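PDB 1TZA: protein ApaG from Shewanella oneidensis, which is of unknown function, its chain forming a small all-beta domain of the ApaG family, related to E-set domains. Local coordinates for residues 3-16 with 108-122. Sequence-based numbering, arbitrary orientation.
Sequences ALDNSIRVEVKTEY and EHFNAIIKPFRLATP
Strands 8-16 and 109-120 run the same way, axes 6.7 Å apart at closest and crossing at -26°, and meet through side chains and two bridging waters. At one end the F110 ring packs flat beneath L4, whose CB stands 3.6 Å from the ring centroid, almost on its normal, while CD1 lies over F110 CE1. I8 lays CD1 against the same ring, 3.4 Å from F110 CE2, and its CG2 touches A112 CB. The turn before the strand is tied by L4 O, which accepts from both S7 N and S7 OG, the hydroxyl bond (2.6 Å) using a lone pair in the carbonyl plane. Midway, V10 CG2 rests near I113 O; chi1 55° puts V12 CG1 between the backbone N and the carbonyl carbon, 3.5 Å from F117 CD2, and swings CG2 over the face of that ring. T14 turns its methyl to F117 and L119; its OG1 is linked through one water to R118 O and through another to A120 O. T121 CG2 makes a CH-pi contact over one face of Y16, 3.4 Å above its centre. The contact joins the edges of two facing antiparallel sheets, a beta-sandwich arrangement consistent with immunoglobulin-like E-set domains.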
ATOM      1  N   ALA A   3       3.303 -24.072  24.412  1.00 54.14           N
ATOM      2  CA  ALA A   3       4.668 -24.654  24.255  1.00 54.07           C
ATOM      3  C   ALA A   3       5.551 -23.726  23.423  1.00 53.93           C
ATOM      4  O   ALA A   3       6.442 -23.061  23.956  1.00 53.92           O
ATOM      5  CB  ALA A   3       4.576 -26.029  23.590  1.00 54.34           C
ATOM      6  N   LEU A   4       5.295 -23.685  22.118  1.00 53.21           N
ATOM      7  CA  LEU A   4       6.056 -22.843  21.197  1.00 52.11           C
ATOM      8  C   LEU A   4       5.510 -21.417  21.133  1.00 51.63           C
ATOM      9  O   LEU A   4       5.941 -20.616  20.301  1.00 50.91           O
ATOM     10  CB  LEU A   4       6.024 -23.448  19.792  1.00 51.57           C
ATOM     11  CG  LEU A   4       6.707 -24.799  19.574  1.00 52.09           C
ATOM     12  CD1 LEU A   4       6.331 -25.320  18.205  1.00 52.32           C
ATOM     13  CD2 LEU A   4       8.219 -24.658  19.702  1.00 52.78           C
ATOM     14  N   ASP A   5       4.567 -21.101  22.013  1.00 50.86           N
ATOM     15  CA  ASP A   5       3.958 -19.779  22.037  1.00 49.97           C
ATOM     16  C   ASP A   5       4.965 -18.643  22.198  1.00 48.57           C
ATOM     17  O   ASP A   5       4.715 -17.519  21.763  1.00 47.76           O
ATOM     18  CB  ASP A   5       2.914 -19.718  23.150  1.00 51.88           C
ATOM     19  CG  ASP A   5       1.854 -20.793  23.002  1.00 53.62           C
ATOM     20  OD1 ASP A   5       2.187 -21.985  23.169  1.00 54.90           O
ATOM     21  OD2 ASP A   5       0.692 -20.447  22.705  1.00 54.96           O
ATOM     22  N   ASN A   6       6.106 -18.934  22.812  1.00 46.74           N
ATOM     23  CA  ASN A   6       7.130 -17.914  23.010  1.00 45.74           C
ATOM     24  C   ASN A   6       8.201 -17.917  21.925  1.00 43.08           C
ATOM     25  O   ASN A   6       8.962 -16.961  21.806  1.00 43.66           O
ATOM     26  CB  ASN A   6       7.822 -18.091  24.369  1.00 48.31           C
ATOM     27  CG  ASN A   6       6.924 -17.740  25.536  1.00 50.42           C
ATOM     28  OD1 ASN A   6       6.286 -16.684  25.547  1.00 52.11           O
ATOM     29  ND2 ASN A   6       6.880 -18.620  26.538  1.00 50.23           N
ATOM     30  N   SER A   7       8.260 -18.988  21.138  1.00 40.05           N
ATOM     31  CA  SER A   7       9.274 -19.109  20.093  1.00 36.00           C
ATOM     32  C   SER A   7       9.246 -18.010  19.035  1.00 32.65           C
ATOM     33  O   SER A   7      10.250 -17.776  18.366  1.00 32.63           O
ATOM     34  CB  SER A   7       9.164 -20.471  19.403  1.00 36.50           C
ATOM     35  OG  SER A   7       7.947 -20.587  18.692  1.00 36.84           O
ATOM     36  N   ILE A   8       8.114 -17.332  18.889  1.00 28.00           N
ATOM     37  CA  ILE A   8       8.016 -16.286  17.879  1.00 25.00           C
ATOM     38  C   ILE A   8       7.650 -14.903  18.420  1.00 22.67           C
ATOM     39  O   ILE A   8       6.707 -14.760  19.196  1.00 21.99           O
ATOM     40  CB  ILE A   8       6.997 -16.682  16.804  1.00 24.15           C
ATOM     41  CG1 ILE A   8       7.350 -18.061  16.254  1.00 24.71           C
ATOM     42  CG2 ILE A   8       7.006 -15.670  15.677  1.00 24.83           C
ATOM     43  CD1 ILE A   8       6.332 -18.604  15.285  1.00 26.46           C
ATOM     44  N   ARG A   9       8.407 -13.890  17.998  1.00 20.28           N
ATOM     45  CA  ARG A   9       8.169 -12.512  18.415  1.00 18.69           C
ATOM     46  C   ARG A   9       7.807 -11.672  17.194  1.00 15.51           C
ATOM     47  O   ARG A   9       8.447 -11.777  16.152  1.00 13.61           O
ATOM     48  CB  ARG A   9       9.417 -11.930  19.091  1.00 21.61           C
ATOM     49  CG  ARG A   9       9.271 -10.460  19.472  1.00 27.76           C
ATOM     50  CD  ARG A   9      10.497  -9.921  20.199  1.00 32.88           C
ATOM     51  NE  ARG A   9      11.730 -10.122  19.442  1.00 37.37           N
ATOM     52  CZ  ARG A   9      12.844  -9.418  19.629  1.00 39.97           C
ATOM     53  NH1 ARG A   9      12.879  -8.462  20.550  1.00 42.29           N
ATOM     54  NH2 ARG A   9      13.926  -9.670  18.897  1.00 40.65           N
ATOM     55  N   VAL A  10       6.787 -10.832  17.328  1.00 13.76           N
ATOM     56  CA  VAL A  10       6.352  -9.991  16.221  1.00 12.35           C
ATOM     57  C   VAL A  10       6.586  -8.494  16.480  1.00 11.31           C
ATOM     58  O   VAL A  10       6.142  -7.947  17.485  1.00 10.64           O
ATOM     59  CB  VAL A  10       4.855 -10.242  15.907  1.00 11.71           C
ATOM     60  CG1 VAL A  10       4.444  -9.464  14.674  1.00 11.79           C
ATOM     61  CG2 VAL A  10       4.609 -11.732  15.700  1.00 11.79           C
ATOM     62  N   GLU A  11       7.296  -7.846  15.563  1.00 11.30           N
ATOM     63  CA  GLU A  11       7.594  -6.419  15.662  1.00 12.86           C
ATOM     64  C   GLU A  11       6.978  -5.716  14.458  1.00 12.12           C
ATOM     65  O   GLU A  11       6.952  -6.260  13.357  1.00  8.86           O
ATOM     66  CB  GLU A  11       9.108  -6.201  15.698  1.00 15.42           C
ATOM     67  CG  GLU A  11       9.785  -6.910  16.874  1.00 20.20           C
ATOM     68  CD  GLU A  11      11.295  -6.701  16.919  1.00 23.69           C
ATOM     69  OE1 GLU A  11      11.917  -7.064  17.944  1.00 26.43           O
ATOM     70  OE2 GLU A  11      11.863  -6.185  15.935  1.00 23.48           O
ATOM     71  N   VAL A  12       6.480  -4.504  14.654  1.00 13.15           N
ATOM     72  CA  VAL A  12       5.833  -3.816  13.552  1.00 12.97           C
ATOM     73  C   VAL A  12       6.004  -2.308  13.524  1.00 14.26           C
ATOM     74  O   VAL A  12       6.005  -1.641  14.564  1.00 15.71           O
ATOM     75  CB  VAL A  12       4.313  -4.123  13.560  1.00 13.92           C
ATOM     76  CG1 VAL A  12       3.740  -3.778  14.908  1.00 14.58           C
ATOM     77  CG2 VAL A  12       3.588  -3.329  12.474  1.00 15.08           C
ATOM     78  N   LYS A  13       6.158  -1.779  12.315  1.00 12.90           N
ATOM     79  CA  LYS A  13       6.253  -0.344  12.108  1.00 12.90           C
ATOM     80  C   LYS A  13       5.224  -0.007  11.018  1.00 11.18           C
ATOM     81  O   LYS A  13       4.899  -0.852  10.174  1.00  9.17           O
ATOM     82  CB  LYS A  13       7.679   0.062  11.703  1.00 16.20           C
ATOM     83  CG  LYS A  13       8.327  -0.787  10.619  1.00 20.44           C
ATOM     84  CD  LYS A  13       9.792  -0.382  10.419  1.00 22.07           C
ATOM     85  CE  LYS A  13      10.506  -1.268   9.388  1.00 25.36           C
ATOM     86  NZ  LYS A  13      11.964  -0.937   9.282  1.00 26.05           N
ATOM     87  N   THR A  14       4.685   1.206  11.051  1.00  8.62           N
ATOM     88  CA  THR A  14       3.676   1.599  10.075  1.00  6.57           C
ATOM     89  C   THR A  14       3.971   2.938   9.437  1.00  7.83           C
ATOM     90  O   THR A  14       4.831   3.688   9.901  1.00  9.73           O
ATOM     91  CB  THR A  14       2.295   1.697  10.719  1.00  5.26           C
ATOM     92  OG1 THR A  14       2.321   2.727  11.713  1.00  4.08           O
ATOM     93  CG2 THR A  14       1.903   0.378  11.351  1.00  3.26           C
ATOM     94  N   GLU A  15       3.220   3.249   8.386  1.00  8.66           N
ATOM     95  CA  GLU A  15       3.417   4.490   7.660  1.00  8.61           C
ATOM     96  C   GLU A  15       2.156   4.936   6.920  1.00  7.11           C
ATOM     97  O   GLU A  15       1.458   4.118   6.296  1.00  5.21           O
ATOM     98  CB  GLU A  15       4.555   4.291   6.671  1.00 11.58           C
ATOM     99  CG  GLU A  15       4.990   5.530   5.933  1.00 17.32           C
ATOM    100  CD  GLU A  15       6.091   5.217   4.948  1.00 19.68           C
ATOM    101  OE1 GLU A  15       7.126   4.663   5.380  1.00 23.68           O
ATOM    102  OE2 GLU A  15       5.921   5.513   3.749  1.00 22.93           O
ATOM    103  N   TYR A  16       1.849   6.226   7.007  1.00  4.66           N
ATOM    104  CA  TYR A  16       0.683   6.750   6.321  1.00  4.05           C
ATOM    105  C   TYR A  16       1.137   7.000   4.902  1.00  4.34           C
ATOM    106  O   TYR A  16       2.044   7.799   4.663  1.00  4.91           O
ATOM    107  CB  TYR A  16       0.207   8.057   6.950  1.00  6.12           C
ATOM    108  CG  TYR A  16      -0.875   8.745   6.149  1.00  6.09           C
ATOM    109  CD1 TYR A  16      -2.022   8.059   5.761  1.00  5.84           C
ATOM    110  CD2 TYR A  16      -0.757  10.087   5.789  1.00  8.38           C
ATOM    111  CE1 TYR A  16      -3.032   8.688   5.028  1.00  6.70           C
ATOM    112  CE2 TYR A  16      -1.763  10.731   5.057  1.00  6.61           C
ATOM    113  CZ  TYR A  16      -2.897  10.021   4.679  1.00  6.83           C
ATOM    114  OH  TYR A  16      -3.886  10.637   3.948  1.00  8.33           O
ATOM    115  N   GLU A 108       3.469 -29.404  14.946  1.00 38.10           N
ATOM    116  CA  GLU A 108       2.595 -28.799  15.940  1.00 38.56           C
ATOM    117  C   GLU A 108       2.129 -27.401  15.551  1.00 37.51           C
ATOM    118  O   GLU A 108       2.906 -26.581  15.055  1.00 36.28           O
ATOM    119  CB  GLU A 108       3.285 -28.753  17.309  1.00 40.80           C
ATOM    120  CG  GLU A 108       2.388 -28.208  18.420  1.00 45.88           C
ATOM    121  CD  GLU A 108       3.061 -28.180  19.780  1.00 48.41           C
ATOM    122  OE1 GLU A 108       4.199 -27.666  19.869  1.00 51.07           O
ATOM    123  OE2 GLU A 108       2.451 -28.659  20.763  1.00 49.89           O
ATOM    124  N   HIS A 109       0.847 -27.143  15.794  1.00 36.15           N
ATOM    125  CA  HIS A 109       0.221 -25.862  15.485  1.00 34.76           C
ATOM    126  C   HIS A 109       0.117 -24.948  16.703  1.00 32.40           C
ATOM    127  O   HIS A 109      -0.291 -25.377  17.780  1.00 32.71           O
ATOM    128  CB  HIS A 109      -1.182 -26.097  14.929  1.00 34.83           C
ATOM    129  CG  HIS A 109      -1.202 -26.814  13.617  1.00 36.09           C
ATOM    130  ND1 HIS A 109      -1.086 -26.160  12.410  1.00 37.27           N
ATOM    131  CD2 HIS A 109      -1.324 -28.129  13.322  1.00 37.08           C
ATOM    132  CE1 HIS A 109      -1.136 -27.042  11.427  1.00 36.84           C
ATOM    133  NE2 HIS A 109      -1.280 -28.243  11.954  1.00 37.20           N
ATOM    134  N   PHE A 110       0.480 -23.683  16.525  1.00 29.56           N
ATOM    135  CA  PHE A 110       0.394 -22.711  17.609  1.00 27.27           C
ATOM    136  C   PHE A 110       0.191 -21.320  17.024  1.00 25.87           C
ATOM    137  O   PHE A 110       0.246 -21.140  15.808  1.00 25.09           O
ATOM    138  CB  PHE A 110       1.654 -22.739  18.478  1.00 27.56           C
ATOM    139  CG  PHE A 110       2.908 -22.385  17.743  1.00 27.65           C
ATOM    140  CD1 PHE A 110       3.454 -23.262  16.809  1.00 26.42           C
ATOM    141  CD2 PHE A 110       3.560 -21.178  17.994  1.00 27.89           C
ATOM    142  CE1 PHE A 110       4.636 -22.948  16.138  1.00 27.75           C
ATOM    143  CE2 PHE A 110       4.745 -20.851  17.328  1.00 27.89           C
ATOM    144  CZ  PHE A 110       5.283 -21.740  16.399  1.00 27.42           C
ATOM    145  N   ASN A 111      -0.040 -20.335  17.885  1.00 24.23           N
ATOM    146  CA  ASN A 111      -0.267 -18.981  17.409  1.00 22.97           C
ATOM    147  C   ASN A 111       0.785 -17.975  17.836  1.00 22.54           C
ATOM    148  O   ASN A 111       1.293 -18.023  18.953  1.00 22.99           O
ATOM    149  CB  ASN A 111      -1.636 -18.484  17.871  1.00 22.66           C
ATOM    150  CG  ASN A 111      -2.772 -19.353  17.368  1.00 23.77           C
ATOM    151  OD1 ASN A 111      -2.934 -19.560  16.162  1.00 20.80           O
ATOM    152  ND2 ASN A 111      -3.567 -19.870  18.297  1.00 23.53           N
ATOM    153  N   ALA A 112       1.114 -17.075  16.916  1.00 20.92           N
ATOM    154  CA  ALA A 112       2.065 -16.002  17.169  1.00 19.19           C
ATOM    155  C   ALA A 112       1.175 -14.775  17.337  1.00 18.47           C
ATOM    156  O   ALA A 112       0.469 -14.385  16.406  1.00 18.91           O
ATOM    157  CB  ALA A 112       3.003 -15.820  15.979  1.00 16.17           C
ATOM    158  N   ILE A 113       1.185 -14.185  18.527  1.00 17.91           N
ATOM    159  CA  ILE A 113       0.357 -13.023  18.800  1.00 16.65           C
ATOM    160  C   ILE A 113       0.922 -11.759  18.180  1.00 16.34           C
ATOM    161  O   ILE A 113       2.131 -11.545  18.160  1.00 15.24           O
ATOM    162  CB  ILE A 113       0.203 -12.787  20.317  1.00 17.68           C
ATOM    163  CG1 ILE A 113      -0.324 -14.054  20.982  1.00 19.47           C
ATOM    164  CG2 ILE A 113      -0.763 -11.627  20.576  1.00 16.03           C
ATOM    165  CD1 ILE A 113      -0.294 -14.005  22.493  1.00 20.40           C
ATOM    166  N   ILE A 114       0.022 -10.931  17.665  1.00 15.76           N
ATOM    167  CA  ILE A 114       0.388  -9.661  17.068  1.00 15.23           C
ATOM    168  C   ILE A 114      -0.237  -8.589  17.957  1.00 14.33           C
ATOM    169  O   ILE A 114      -1.432  -8.316  17.864  1.00 14.17           O
ATOM    170  CB  ILE A 114      -0.164  -9.534  15.631  1.00 15.34           C
ATOM    171  CG1 ILE A 114       0.287 -10.732  14.788  1.00 15.30           C
ATOM    172  CG2 ILE A 114       0.340  -8.245  15.005  1.00 14.47           C
ATOM    173  CD1 ILE A 114      -0.555 -10.966  13.544  1.00 15.24           C
ATOM    174  N   LYS A 115       0.576  -7.998  18.827  1.00 14.33           N
ATOM    175  CA  LYS A 115       0.115  -6.965  19.748  1.00 15.66           C
ATOM    176  C   LYS A 115      -0.532  -5.814  19.003  1.00 14.57           C
ATOM    177  O   LYS A 115      -0.192  -5.532  17.853  1.00 13.97           O
ATOM    178  CB  LYS A 115       1.286  -6.420  20.577  1.00 16.09           C
ATOM    179  CG  LYS A 115       2.033  -7.474  21.368  1.00 22.58           C
ATOM    180  CD  LYS A 115       1.129  -8.166  22.381  1.00 24.75           C
ATOM    181  CE  LYS A 115       1.912  -9.200  23.195  1.00 27.34           C
ATOM    182  NZ  LYS A 115       1.041 -10.008  24.104  1.00 27.35           N
ATOM    183  N   PRO A 116      -1.482  -5.128  19.654  1.00 14.14           N
ATOM    184  CA  PRO A 116      -2.129  -4.004  18.978  1.00 12.05           C
ATOM    185  C   PRO A 116      -1.146  -2.870  18.672  1.00 11.52           C
ATOM    186  O   PRO A 116      -0.304  -2.519  19.498  1.00 14.02           O
ATOM    187  CB  PRO A 116      -3.229  -3.593  19.964  1.00 12.93           C
ATOM    188  CG  PRO A 116      -2.703  -4.055  21.301  1.00 12.95           C
ATOM    189  CD  PRO A 116      -2.107  -5.397  20.962  1.00 13.11           C
ATOM    190  N   PHE A 117      -1.245  -2.323  17.467  1.00  8.16           N
ATOM    191  CA  PHE A 117      -0.405  -1.213  17.046  1.00  7.74           C
ATOM    192  C   PHE A 117      -1.310  -0.212  16.327  1.00  8.49           C
ATOM    193  O   PHE A 117      -2.337  -0.581  15.757  1.00  8.95           O
ATOM    194  CB  PHE A 117       0.745  -1.697  16.132  1.00  6.60           C
ATOM    195  CG  PHE A 117       0.290  -2.408  14.884  1.00  4.52           C
ATOM    196  CD1 PHE A 117      -0.058  -1.689  13.737  1.00  5.96           C
ATOM    197  CD2 PHE A 117       0.224  -3.797  14.848  1.00  3.72           C
ATOM    198  CE1 PHE A 117      -0.467  -2.349  12.562  1.00  6.58           C
ATOM    199  CE2 PHE A 117      -0.185  -4.469  13.682  1.00  5.37           C
ATOM    200  CZ  PHE A 117      -0.529  -3.737  12.537  1.00  5.46           C
ATOM    201  N   ARG A 118      -0.920   1.054  16.368  1.00  8.98           N
ATOM    202  CA  ARG A 118      -1.696   2.131  15.782  1.00 10.33           C
ATOM    203  C   ARG A 118      -1.417   2.439  14.329  1.00 11.11           C
ATOM    204  O   ARG A 118      -0.397   2.041  13.766  1.00 11.25           O
ATOM    205  CB  ARG A 118      -1.466   3.409  16.585  1.00 13.18           C
ATOM    206  CG  ARG A 118       0.006   3.631  16.928  1.00 18.19           C
ATOM    207  CD  ARG A 118       0.677   4.725  16.108  1.00 20.08           C
ATOM    208  NE  ARG A 118       0.292   6.056  16.562  1.00 19.43           N
ATOM    209  CZ  ARG A 118       1.079   7.124  16.491  1.00 20.03           C
ATOM    210  NH1 ARG A 118       2.300   7.018  15.986  1.00 19.56           N
ATOM    211  NH2 ARG A 118       0.647   8.301  16.929  1.00 18.94           N
ATOM    212  N   LEU A 119      -2.364   3.156  13.738  1.00  9.37           N
ATOM    213  CA  LEU A 119      -2.273   3.627  12.371  1.00  7.73           C
ATOM    214  C   LEU A 119      -2.695   5.077  12.562  1.00  5.58           C
ATOM    215  O   LEU A 119      -3.778   5.342  13.065  1.00  8.14           O
ATOM    216  CB  LEU A 119      -3.261   2.882  11.467  1.00  7.63           C
ATOM    217  CG  LEU A 119      -2.967   1.396  11.213  1.00  8.84           C
ATOM    218  CD1 LEU A 119      -4.051   0.775  10.335  1.00 10.38           C
ATOM    219  CD2 LEU A 119      -1.615   1.260  10.549  1.00  7.03           C
ATOM    220  N   ALA A 120      -1.836   6.020  12.210  1.00  4.08           N
ATOM    221  CA  ALA A 120      -2.203   7.411  12.386  1.00  5.96           C
ATOM    222  C   ALA A 120      -1.509   8.321  11.394  1.00  7.79           C
ATOM    223  O   ALA A 120      -0.326   8.139  11.086  1.00  8.48           O
ATOM    224  CB  ALA A 120      -1.899   7.861  13.829  1.00  4.02           C
ATOM    225  N   THR A 121      -2.255   9.295  10.880  1.00  9.57           N
ATOM    226  CA  THR A 121      -1.688  10.243   9.943  1.00 11.68           C
ATOM    227  C   THR A 121      -0.770  11.097  10.792  1.00 14.92           C
ATOM    228  O   THR A 121      -1.119  11.456  11.907  1.00 15.60           O
ATOM    229  CB  THR A 121      -2.771  11.114   9.287  1.00 10.02           C
ATOM    230  OG1 THR A 121      -3.651  11.638  10.293  1.00 10.91           O
ATOM    231  CG2 THR A 121      -3.568  10.288   8.280  1.00  8.71           C
ATOM    232  N   PRO A 122       0.417  11.432  10.281  1.00 18.24           N
ATOM    233  CA  PRO A 122       1.338  12.250  11.078  1.00 20.50           C
ATOM    234  C   PRO A 122       0.746  13.527  11.683  1.00 20.83           C
ATOM    235  O   PRO A 122      -0.089  14.202  11.065  1.00 20.79           O
ATOM    236  CB  PRO A 122       2.477  12.539  10.101  1.00 21.19           C
ATOM    237  CG  PRO A 122       1.785  12.494   8.744  1.00 22.39           C
ATOM    238  CD  PRO A 122       0.895  11.287   8.895  1.00 19.49           C
TER
HETATM  239  O   HOH W   1       1.394   5.558  11.083  1.00 13.12           O
HETATM  240  O   HOH W   2       2.478   1.664  14.627  1.00 21.97           O